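PDB 7C45: CCHC-type domain-containing protein from Trypanosoma brucei brucei, which trims guide RNA as an RNase D ribonuclease, probably by 3'-5' exonuclease action, and carries two zinc-binding knuckles. Local coordinates for residues Ser37-Ile42 and Arg193-Leu198; Phe101-Asp106 and Arg217-Tyr222; Leu124-Thr129 and Val213-Leu218. All coordinates share one frame; numbering follows the deposited sequence.

Interaction 1: residues Ser37-Ile42 and Arg193-Leu198; sequences SIALDI and RHILLL. With CA (calcium ion), chain E; CA (calcium ion), chain F; nucleotides of chain B.
OP1 of U10 of chain B is shared by two calcium ions, 2.2 Å from the chain E ion and 2.5 Å from the chain F ion, and D41 reaches the same pair with its two carboxylate oxygens. Its OD2 lies 2.2 Å from the chain E calcium and its OD1 2.4 Å from the chain F calcium, a bridging mode in which each oxygen binds a different calcium. The torsion responsible sets CG anti to the backbone N (chi1 -172°), and a weak bond from I42 N also reaches OD1. Water 1 ties the strand to the site as well: it coordinates the chain F ion and donates to I42 O at 2.8 Å. E43 and D191 complete the protein share of the chain E site, in keeping with the two-metal centre of the RNase H-like DEDD exonucleases, where acids on a sheet strand and on a helix packed against it converge on the metals that hold the scissile phosphate. The packing behind the metals is apolar. Strand 37-42 runs roughly antiparallel to helix 193-198, at 145°, and A39 turns its methyl onto I195, with CB 3.5 Å from CG2, tighter than a usual carbon contact. The longer branch of I195 extends alongside the strand until CD1 sits 3.5 Å from L40 O. L196 also borders the A39 methyl, CB to CB at 4.2 Å, and touches C63 of the neighbouring strand.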
# COMPACT_ATOMS: atom_id res chain seq x y z
N SER A 37 3.91 14.60 -0.74
CA SER A 37 3.55 13.19 -0.87
C SER A 37 2.04 13.03 -0.72
O SER A 37 1.43 13.65 0.16
CB SER A 37 4.27 12.34 0.18
OG SER A 37 5.66 12.43 0.01
N ILE A 38 1.45 12.19 -1.57
CA ILE A 38 0.02 11.90 -1.53
C ILE A 38 -0.16 10.40 -1.53
O ILE A 38 0.20 9.74 -2.50
CB ILE A 38 -0.74 12.50 -2.73
CG1 ILE A 38 -0.49 14.00 -2.86
CG2 ILE A 38 -2.23 12.18 -2.62
CD1 ILE A 38 -1.04 14.54 -4.12
N ALA A 39 -0.70 9.86 -0.44
CA ALA A 39 -1.09 8.45 -0.38
C ALA A 39 -2.38 8.26 -1.16
O ALA A 39 -3.34 9.00 -0.94
CB ALA A 39 -1.28 8.02 1.07
N LEU A 40 -2.41 7.25 -2.03
CA LEU A 40 -3.57 6.99 -2.88
C LEU A 40 -4.06 5.56 -2.71
O LEU A 40 -3.29 4.65 -2.41
CB LEU A 40 -3.26 7.21 -4.34
CG LEU A 40 -3.04 8.66 -4.75
CD1 LEU A 40 -2.52 8.70 -6.17
CD2 LEU A 40 -4.33 9.46 -4.64
N ASP A 41 -5.35 5.39 -2.96
CA ASP A 41 -6.02 4.10 -2.88
C ASP A 41 -7.27 4.21 -3.76
O ASP A 41 -7.74 5.31 -4.06
CB ASP A 41 -6.35 3.78 -1.43
CG ASP A 41 -6.87 2.38 -1.21
OD1 ASP A 41 -6.67 1.50 -2.05
OD2 ASP A 41 -7.47 2.17 -0.15
N ILE A 42 -7.79 3.06 -4.19
CA ILE A 42 -9.00 3.06 -5.01
C ILE A 42 -9.93 1.97 -4.50
O ILE A 42 -9.49 0.85 -4.23
CB ILE A 42 -8.69 2.84 -6.50
CG1 ILE A 42 -7.81 3.96 -7.06
CG2 ILE A 42 -9.97 2.73 -7.30
CD1 ILE A 42 -7.38 3.73 -8.50
N ARG A 193 -4.50 6.41 5.25
CA ARG A 193 -3.88 6.80 6.52
C ARG A 193 -2.68 5.90 6.81
O ARG A 193 -1.61 6.38 7.17
CB ARG A 193 -4.88 6.70 7.68
CG ARG A 193 -6.05 7.66 7.67
CD ARG A 193 -6.73 7.63 9.03
NE ARG A 193 -8.04 8.25 9.00
CZ ARG A 193 -9.19 7.59 8.93
NH1 ARG A 193 -9.20 6.26 8.85
NH2 ARG A 193 -10.33 8.25 8.91
N HIS A 194 -2.87 4.60 6.66
CA HIS A 194 -1.80 3.64 6.90
C HIS A 194 -0.66 3.82 5.92
O HIS A 194 0.50 3.70 6.29
CB HIS A 194 -2.36 2.22 6.80
CG HIS A 194 -3.41 1.93 7.81
ND1 HIS A 194 -3.40 2.47 9.07
CD2 HIS A 194 -4.51 1.15 7.74
CE1 HIS A 194 -4.45 2.04 9.74
NE2 HIS A 194 -5.14 1.24 8.95
N ILE A 195 -0.97 4.11 4.66
CA ILE A 195 0.08 4.35 3.68
C ILE A 195 0.92 5.56 4.07
O ILE A 195 2.15 5.53 4.00
CB ILE A 195 -0.54 4.53 2.28
CG1 ILE A 195 -1.09 3.18 1.83
CG2 ILE A 195 0.52 5.03 1.32
CD1 ILE A 195 -1.99 3.23 0.55
N LEU A 196 0.26 6.66 4.45
CA LEU A 196 1.03 7.86 4.76
C LEU A 196 1.88 7.64 6.01
O LEU A 196 3.06 8.01 6.05
CB LEU A 196 0.09 9.06 4.92
CG LEU A 196 0.75 10.44 5.09
CD1 LEU A 196 1.48 10.84 3.83
CD2 LEU A 196 -0.26 11.52 5.50
N LEU A 197 1.33 6.97 7.02
CA LEU A 197 2.14 6.77 8.21
C LEU A 197 3.28 5.80 7.93
O LEU A 197 4.39 5.97 8.46
CB LEU A 197 1.27 6.31 9.37
CG LEU A 197 0.74 4.90 9.55
CD1 LEU A 197 1.76 3.98 10.24
CD2 LEU A 197 -0.55 4.95 10.33
N LEU A 198 3.04 4.78 7.09
CA LEU A 198 4.11 3.85 6.74
C LEU A 198 5.24 4.54 6.02
O LEU A 198 6.41 4.13 6.16
CB LEU A 198 3.56 2.73 5.86
CG LEU A 198 2.82 1.64 6.65
CD1 LEU A 198 2.09 0.69 5.71
CD2 LEU A 198 3.78 0.88 7.59
CA CA E . -8.49 0.26 0.19
CA CA F . -5.84 -0.70 -2.49
P U B 10 -7.68 -2.79 -1.55
OP1 U B 10 -7.82 -1.37 -1.18
OP2 U B 10 -7.69 -3.85 -0.49
O5' U B 10 -8.82 -3.16 -2.60
C5' U B 10 -9.21 -2.23 -3.60
C4' U B 10 -10.26 -2.79 -4.51
O4' U B 10 -9.84 -4.09 -4.97
C3' U B 10 -11.62 -3.05 -3.89
O3' U B 10 -12.42 -1.89 -3.84
C2' U B 10 -12.21 -4.11 -4.80
O2' U B 10 -12.72 -3.51 -5.98
C1' U B 10 -10.96 -4.92 -5.17
N1 U B 10 -10.80 -6.12 -4.33
C2 U B 10 -11.55 -7.21 -4.71
O2 U B 10 -12.32 -7.17 -5.66
N3 U B 10 -11.38 -8.32 -3.93
C4 U B 10 -10.53 -8.44 -2.84
O4 U B 10 -10.49 -9.51 -2.24
C5 U B 10 -9.77 -7.27 -2.52
C6 U B 10 -9.93 -6.17 -3.27
O HOH W 1 -6.92 -0.27 -4.57
O HOH W 2 -9.19 1.39 2.72
O HOH W 3 -9.93 -1.25 1.54
O HOH W 4 -3.98 -0.91 -0.92
O HOH W 5 -3.83 -0.30 -3.87

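Interaction 2: residues Phe101-Asp106 and Arg217-Tyr222. With nucleotides of chain B.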
# COMPACT_ATOMS: atom_id res chain seq x y z
N PHE A 101 -0.02 1.22 -1.97
CA PHE A 101 0.25 -0.10 -1.39
C PHE A 101 -0.32 -1.12 -2.37
O PHE A 101 -1.53 -1.36 -2.41
CB PHE A 101 -0.35 -0.26 0.01
CG PHE A 101 0.15 -1.50 0.72
CD1 PHE A 101 1.32 -1.45 1.44
CD2 PHE A 101 -0.53 -2.70 0.63
CE1 PHE A 101 1.80 -2.58 2.09
CE2 PHE A 101 -0.06 -3.83 1.26
CZ PHE A 101 1.11 -3.76 1.99
N ASP A 102 0.59 -1.70 -3.16
CA ASP A 102 0.29 -2.46 -4.37
C ASP A 102 -0.41 -1.57 -5.39
O ASP A 102 -1.64 -1.45 -5.36
CB ASP A 102 -0.55 -3.72 -4.09
CG ASP A 102 -0.61 -4.67 -5.31
OD1 ASP A 102 -0.17 -4.24 -6.39
OD2 ASP A 102 -1.09 -5.81 -5.19
N CYS A 103 0.36 -0.97 -6.30
CA CYS A 103 -0.17 -0.03 -7.28
C CYS A 103 -0.74 -0.70 -8.52
O CYS A 103 -1.31 -0.01 -9.37
CB CYS A 103 0.92 0.95 -7.73
SG CYS A 103 2.28 0.24 -8.67
N ARG A 104 -0.61 -2.01 -8.65
CA ARG A 104 -0.75 -2.63 -9.97
C ARG A 104 -2.16 -2.46 -10.52
O ARG A 104 -2.36 -1.92 -11.61
CB ARG A 104 -0.37 -4.10 -9.89
CG ARG A 104 1.13 -4.32 -9.73
CD ARG A 104 1.43 -5.81 -9.47
NE ARG A 104 0.72 -6.25 -8.30
CZ ARG A 104 0.64 -7.52 -7.91
NH1 ARG A 104 1.29 -8.47 -8.59
NH2 ARG A 104 -0.07 -7.82 -6.83
N ARG A 105 -3.14 -2.99 -9.80
CA ARG A 105 -4.54 -2.86 -10.22
C ARG A 105 -4.98 -1.40 -10.25
O ARG A 105 -5.77 -1.00 -11.12
CB ARG A 105 -5.44 -3.67 -9.28
CG ARG A 105 -6.04 -4.91 -9.86
CD ARG A 105 -4.98 -5.82 -10.39
NE ARG A 105 -4.92 -5.81 -11.85
CZ ARG A 105 -4.01 -6.49 -12.52
NH1 ARG A 105 -3.96 -6.46 -13.84
NH2 ARG A 105 -3.13 -7.23 -11.84
N ASP A 106 -4.52 -0.60 -9.29
CA ASP A 106 -4.91 0.81 -9.23
C ASP A 106 -4.47 1.55 -10.47
O ASP A 106 -5.25 2.29 -11.08
CB ASP A 106 -4.28 1.48 -8.01
CG ASP A 106 -4.90 1.03 -6.70
OD1 ASP A 106 -5.93 0.34 -6.75
OD2 ASP A 106 -4.35 1.39 -5.65
N ARG A 217 12.36 3.62 -8.85
CA ARG A 217 12.59 3.12 -10.20
C ARG A 217 11.87 1.80 -10.41
O ARG A 217 11.27 1.57 -11.47
CB ARG A 217 14.10 2.98 -10.46
CG ARG A 217 14.84 4.32 -10.49
CD ARG A 217 14.29 5.23 -11.56
NE ARG A 217 13.19 6.06 -11.07
CZ ARG A 217 12.13 6.43 -11.79
NH1 ARG A 217 11.19 7.19 -11.23
NH2 ARG A 217 12.00 6.05 -13.05
N LEU A 218 11.89 0.94 -9.40
CA LEU A 218 11.19 -0.33 -9.52
C LEU A 218 9.68 -0.10 -9.62
O LEU A 218 9.00 -0.70 -10.46
CB LEU A 218 11.54 -1.22 -8.34
CG LEU A 218 10.80 -2.55 -8.18
CD1 LEU A 218 10.91 -3.44 -9.44
CD2 LEU A 218 11.33 -3.29 -6.96
N THR A 219 9.16 0.82 -8.81
CA THR A 219 7.75 1.16 -8.94
C THR A 219 7.45 1.75 -10.33
O THR A 219 6.39 1.47 -10.90
CB THR A 219 7.34 2.15 -7.85
OG1 THR A 219 7.68 1.62 -6.57
CG2 THR A 219 5.85 2.39 -7.91
N ALA A 220 8.34 2.60 -10.86
CA ALA A 220 8.09 3.16 -12.18
C ALA A 220 7.97 2.06 -13.23
O ALA A 220 7.20 2.20 -14.18
CB ALA A 220 9.19 4.13 -12.58
N GLN A 221 8.74 0.98 -13.07
CA GLN A 221 8.61 -0.15 -13.99
C GLN A 221 7.21 -0.77 -13.90
O GLN A 221 6.64 -1.17 -14.91
CB GLN A 221 9.67 -1.20 -13.66
CG GLN A 221 9.70 -2.40 -14.61
CD GLN A 221 9.89 -1.98 -16.05
OE1 GLN A 221 8.97 -2.06 -16.86
NE2 GLN A 221 11.10 -1.51 -16.38
N TYR A 222 6.68 -0.90 -12.68
CA TYR A 222 5.33 -1.41 -12.51
C TYR A 222 4.30 -0.50 -13.17
O TYR A 222 3.34 -0.98 -13.79
CB TYR A 222 5.01 -1.61 -11.03
CG TYR A 222 5.50 -2.94 -10.55
CD1 TYR A 222 4.80 -4.09 -10.86
CD2 TYR A 222 6.66 -3.04 -9.81
CE1 TYR A 222 5.27 -5.33 -10.47
CE2 TYR A 222 7.14 -4.28 -9.40
CZ TYR A 222 6.44 -5.43 -9.73
OH TYR A 222 6.90 -6.67 -9.34
P U B 8 -2.45 -12.32 0.68
OP1 U B 8 -3.07 -13.41 -0.10
OP2 U B 8 -1.29 -12.65 1.54
O5' U B 8 -2.11 -11.18 -0.37
C5' U B 8 -0.99 -10.33 -0.20
C4' U B 8 -0.95 -9.30 -1.28
O4' U B 8 -0.86 -9.95 -2.57
C3' U B 8 -2.16 -8.40 -1.41
O3' U B 8 -2.13 -7.34 -0.48
C2' U B 8 -2.08 -7.94 -2.86
O2' U B 8 -1.08 -6.92 -3.00
C1' U B 8 -1.55 -9.20 -3.54
N1 U B 8 -2.62 -10.07 -4.07
C2 U B 8 -3.16 -9.74 -5.29
O2 U B 8 -2.81 -8.75 -5.90
N3 U B 8 -4.13 -10.60 -5.74
C4 U B 8 -4.55 -11.75 -5.08
O4 U B 8 -5.43 -12.46 -5.59
C5 U B 8 -3.92 -12.02 -3.83
C6 U B 8 -2.98 -11.19 -3.38
P U B 9 -3.49 -6.68 0.06
OP1 U B 9 -3.08 -5.66 1.06
OP2 U B 9 -4.37 -7.81 0.47
O5' U B 9 -4.12 -6.02 -1.24
C5' U B 9 -3.78 -4.71 -1.66
C4' U B 9 -4.43 -4.29 -2.96
O4' U B 9 -4.22 -5.28 -4.00
C3' U B 9 -5.94 -4.09 -2.97
O3' U B 9 -6.33 -2.87 -2.39
C2' U B 9 -6.29 -4.20 -4.45
O2' U B 9 -5.98 -3.01 -5.15
C1' U B 9 -5.31 -5.28 -4.90
N1 U B 9 -5.92 -6.62 -4.89
C2 U B 9 -6.81 -6.95 -5.91
O2 U B 9 -7.10 -6.20 -6.82
N3 U B 9 -7.35 -8.20 -5.85
C4 U B 9 -7.11 -9.15 -4.87
O4 U B 9 -7.68 -10.23 -4.95
C5 U B 9 -6.19 -8.73 -3.85
C6 U B 9 -5.64 -7.51 -3.88
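R104 and Y222 lie side by side and point the same way, with the guanidinium and ring planes turned 86° from each other. The aliphatic part of the arginine does the touching: CG comes to 3.8 Å from CD1 of Y222, and CD follows along the same side of the ring toward CE1. One turn earlier on helix 217-222, T219 offers CG2 to SG of C103 at 4.2 Å, while the same sulfur is 4.1 Å from CB of Y222, so the cysteine wedges against the helix at the root of the tyrosine. Both polar ends then converge on a residue beyond the pair, D237, which makes a salt bridge with NH1 of R104 and a hydrogen bond with OH of Y222. On its other edge the guanidinium grips D102 side-on. NE reaches OD1 at 2.9 Å and NH2 reaches OD2 at 2.8 Å, each oxygen met on its syn side. OD1 takes a second donor, R104 N at 3.2 Å, a capping bond ahead of the helix that follows, arriving from the opposite face of the carboxylate plane. Three N-H groups thus hold this carboxylate against rotation. O2' of U8 of chain B lies close to its OD2, at a modelled 2.5 Å whose exact value is doubtful, and NH2 of R104 is 3.0 Å from O2 of the same nucleotide's uracil. A carboxylate fixed by R104 beside a ribose hydroxyl would be consistent with recognition of the 2'-OH of RNA, and the neighbouring arginine would probably keep D102 ionised.

Interaction 3: residues Leu124-Thr129 and Val213-Leu218; sequences LQVFFT and VAVERL. With nucleotides of chain B.
V215 projects from helix 213-218 into F127 of helix 124-129, and the two side chains cross at about a right angle. CB of V215 stands 4.1 Å from CD2 of the ring. From there the branches part. CG1, anti to the backbone N (chi1 -176°), drops toward the backbone of the other helix, 3.8 Å from CA of F127, and also faces CG1 of V126 at 4.3 Å. CG2 instead rises over the aromatic face and ends 3.9 Å from the ring centroid, only 8° off the normal, a CH-pi contact centred on the ring. The valine therefore straddles the start of the phenylalanine, one methyl on its main chain and one on its ring. A turn further along, L218 brings CD2 to 3.4 Å from CG1 of V126, closer than carbons usually sit. Away from this apolar seam, Q125 stretches out an extended chain to the RNA, where NE2 donates to O2' of U8 of chain B at 2.8 Å and more weakly to O3'. R141 and S142 bind the same amide, R141 at OE1 and S142 at NE2, which fixes which end faces the ribose. The short helix axes approach to 9.7 Å. L122, on the outermost strand 121-123, touches both F127 and V215, so the contact belongs to the margin of the central mixed sheet of the exonuclease fold, where helix 124-136 follows that strand directly and helix 212-226 packs against the strand through V215 and E216.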
# COMPACT_ATOMS: atom_id res chain seq x y z
N LEU A 124 4.69 1.17 -1.50
CA LEU A 124 5.28 0.80 -0.21
C LEU A 124 5.24 -0.71 0.02
O LEU A 124 6.07 -1.24 0.77
CB LEU A 124 4.57 1.54 0.92
CG LEU A 124 4.77 3.05 0.94
CD1 LEU A 124 4.14 3.62 2.21
CD2 LEU A 124 6.25 3.46 0.81
N GLN A 125 4.29 -1.42 -0.59
CA GLN A 125 4.34 -2.87 -0.51
C GLN A 125 5.60 -3.39 -1.17
O GLN A 125 6.30 -4.25 -0.61
CB GLN A 125 3.11 -3.50 -1.18
CG GLN A 125 3.01 -5.00 -0.97
CD GLN A 125 1.92 -5.63 -1.82
OE1 GLN A 125 1.92 -5.51 -3.03
NE2 GLN A 125 0.96 -6.29 -1.17
N VAL A 126 5.90 -2.87 -2.36
CA VAL A 126 7.14 -3.22 -3.06
C VAL A 126 8.36 -2.85 -2.20
O VAL A 126 9.33 -3.61 -2.12
CB VAL A 126 7.19 -2.55 -4.44
CG1 VAL A 126 8.51 -2.80 -5.12
CG2 VAL A 126 6.06 -3.11 -5.32
N PHE A 127 8.33 -1.66 -1.58
CA PHE A 127 9.40 -1.25 -0.66
C PHE A 127 9.64 -2.33 0.39
O PHE A 127 10.78 -2.77 0.60
CB PHE A 127 9.06 0.09 -0.01
CG PHE A 127 10.26 0.97 0.31
CD1 PHE A 127 11.40 0.43 0.87
CD2 PHE A 127 10.25 2.32 0.02
CE1 PHE A 127 12.51 1.24 1.18
CE2 PHE A 127 11.35 3.14 0.29
CZ PHE A 127 12.49 2.59 0.87
N PHE A 128 8.57 -2.78 1.04
CA PHE A 128 8.73 -3.79 2.08
C PHE A 128 9.26 -5.09 1.50
O PHE A 128 10.15 -5.72 2.08
CB PHE A 128 7.41 -4.03 2.80
CG PHE A 128 7.54 -4.93 4.01
CD1 PHE A 128 8.01 -4.42 5.21
CD2 PHE A 128 7.20 -6.27 3.94
CE1 PHE A 128 8.13 -5.24 6.32
CE2 PHE A 128 7.31 -7.09 5.05
CZ PHE A 128 7.77 -6.58 6.24
N THR A 129 8.75 -5.51 0.34
CA THR A 129 9.29 -6.71 -0.30
C THR A 129 10.77 -6.54 -0.63
O THR A 129 11.56 -7.46 -0.41
CB THR A 129 8.48 -7.06 -1.55
OG1 THR A 129 7.16 -7.38 -1.14
CG2 THR A 129 9.09 -8.26 -2.25
N VAL A 213 15.31 5.66 -3.90
CA VAL A 213 15.41 5.89 -5.34
C VAL A 213 15.29 4.57 -6.10
O VAL A 213 14.64 4.48 -7.15
CB VAL A 213 16.72 6.61 -5.67
CG1 VAL A 213 16.95 6.58 -7.14
CG2 VAL A 213 16.70 8.04 -5.18
N ALA A 214 15.93 3.52 -5.57
CA ALA A 214 15.83 2.20 -6.20
C ALA A 214 14.38 1.74 -6.25
O ALA A 214 13.92 1.22 -7.27
CB ALA A 214 16.66 1.18 -5.44
N VAL A 215 13.65 1.91 -5.15
CA VAL A 215 12.26 1.46 -5.13
C VAL A 215 11.39 2.36 -6.00
O VAL A 215 10.41 1.89 -6.60
CB VAL A 215 11.74 1.40 -3.69
CG1 VAL A 215 10.34 0.84 -3.66
CG2 VAL A 215 12.66 0.54 -2.83
N GLU A 216 11.74 3.64 -6.12
CA GLU A 216 11.00 4.51 -7.03
C GLU A 216 11.14 4.01 -8.46
O GLU A 216 10.16 3.97 -9.21
CB GLU A 216 11.50 5.95 -6.92
CG GLU A 216 10.99 6.73 -5.71
CD GLU A 216 11.55 8.16 -5.65
OE1 GLU A 216 12.66 8.38 -6.14
OE2 GLU A 216 10.84 9.05 -5.17
N ARG A 217 12.36 3.62 -8.85
CA ARG A 217 12.59 3.12 -10.20
C ARG A 217 11.87 1.80 -10.41
O ARG A 217 11.27 1.57 -11.47
CB ARG A 217 14.10 2.98 -10.46
CG ARG A 217 14.84 4.32 -10.49
CD ARG A 217 14.29 5.23 -11.56
NE ARG A 217 13.19 6.06 -11.07
CZ ARG A 217 12.13 6.43 -11.79
NH1 ARG A 217 11.19 7.19 -11.23
NH2 ARG A 217 12.00 6.05 -13.05
N LEU A 218 11.89 0.94 -9.40
CA LEU A 218 11.19 -0.33 -9.52
C LEU A 218 9.68 -0.10 -9.62
O LEU A 218 9.00 -0.70 -10.46
CB LEU A 218 11.54 -1.22 -8.34
CG LEU A 218 10.80 -2.55 -8.18
CD1 LEU A 218 10.91 -3.44 -9.44
CD2 LEU A 218 11.33 -3.29 -6.96
P U B 8 -2.45 -12.32 0.68
OP1 U B 8 -3.07 -13.41 -0.10
OP2 U B 8 -1.29 -12.65 1.54
O5' U B 8 -2.11 -11.18 -0.37
C5' U B 8 -0.99 -10.33 -0.20
C4' U B 8 -0.95 -9.30 -1.28
O4' U B 8 -0.86 -9.95 -2.57
C3' U B 8 -2.16 -8.40 -1.41
O3' U B 8 -2.13 -7.34 -0.48
C2' U B 8 -2.08 -7.94 -2.86
O2' U B 8 -1.08 -6.92 -3.00
C1' U B 8 -1.55 -9.20 -3.54
N1 U B 8 -2.62 -10.07 -4.07
C2 U B 8 -3.16 -9.74 -5.29
O2 U B 8 -2.81 -8.75 -5.90
N3 U B 8 -4.13 -10.60 -5.74
C4 U B 8 -4.55 -11.75 -5.08
O4 U B 8 -5.43 -12.46 -5.59
C5 U B 8 -3.92 -12.02 -3.83
C6 U B 8 -2.98 -11.19 -3.38

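All three contacts are buried, but they differ in chemistry. Interaction 1 joins a central sheet strand to helix 182-202 and combines apolar packing with direct metal chemistry. Interactions 2 and 3 both use helix 212-226, the next helix in the chain, on the side of the fold where strand 121-123 lies outermost. Interaction 3 is wholly hydrocarbon across its interface; interaction 2 is likewise apolar where its segments touch, but salt bridges tie R104 to D102 and to D237, which also binds Y222. D102 of interaction 2 and Q125 of interaction 3 come together at the ribose of U8, while the phosphate of U10 binds the calcium ions of interaction 1. I195 of interaction 1 packs against both F101 and L124, linking the three.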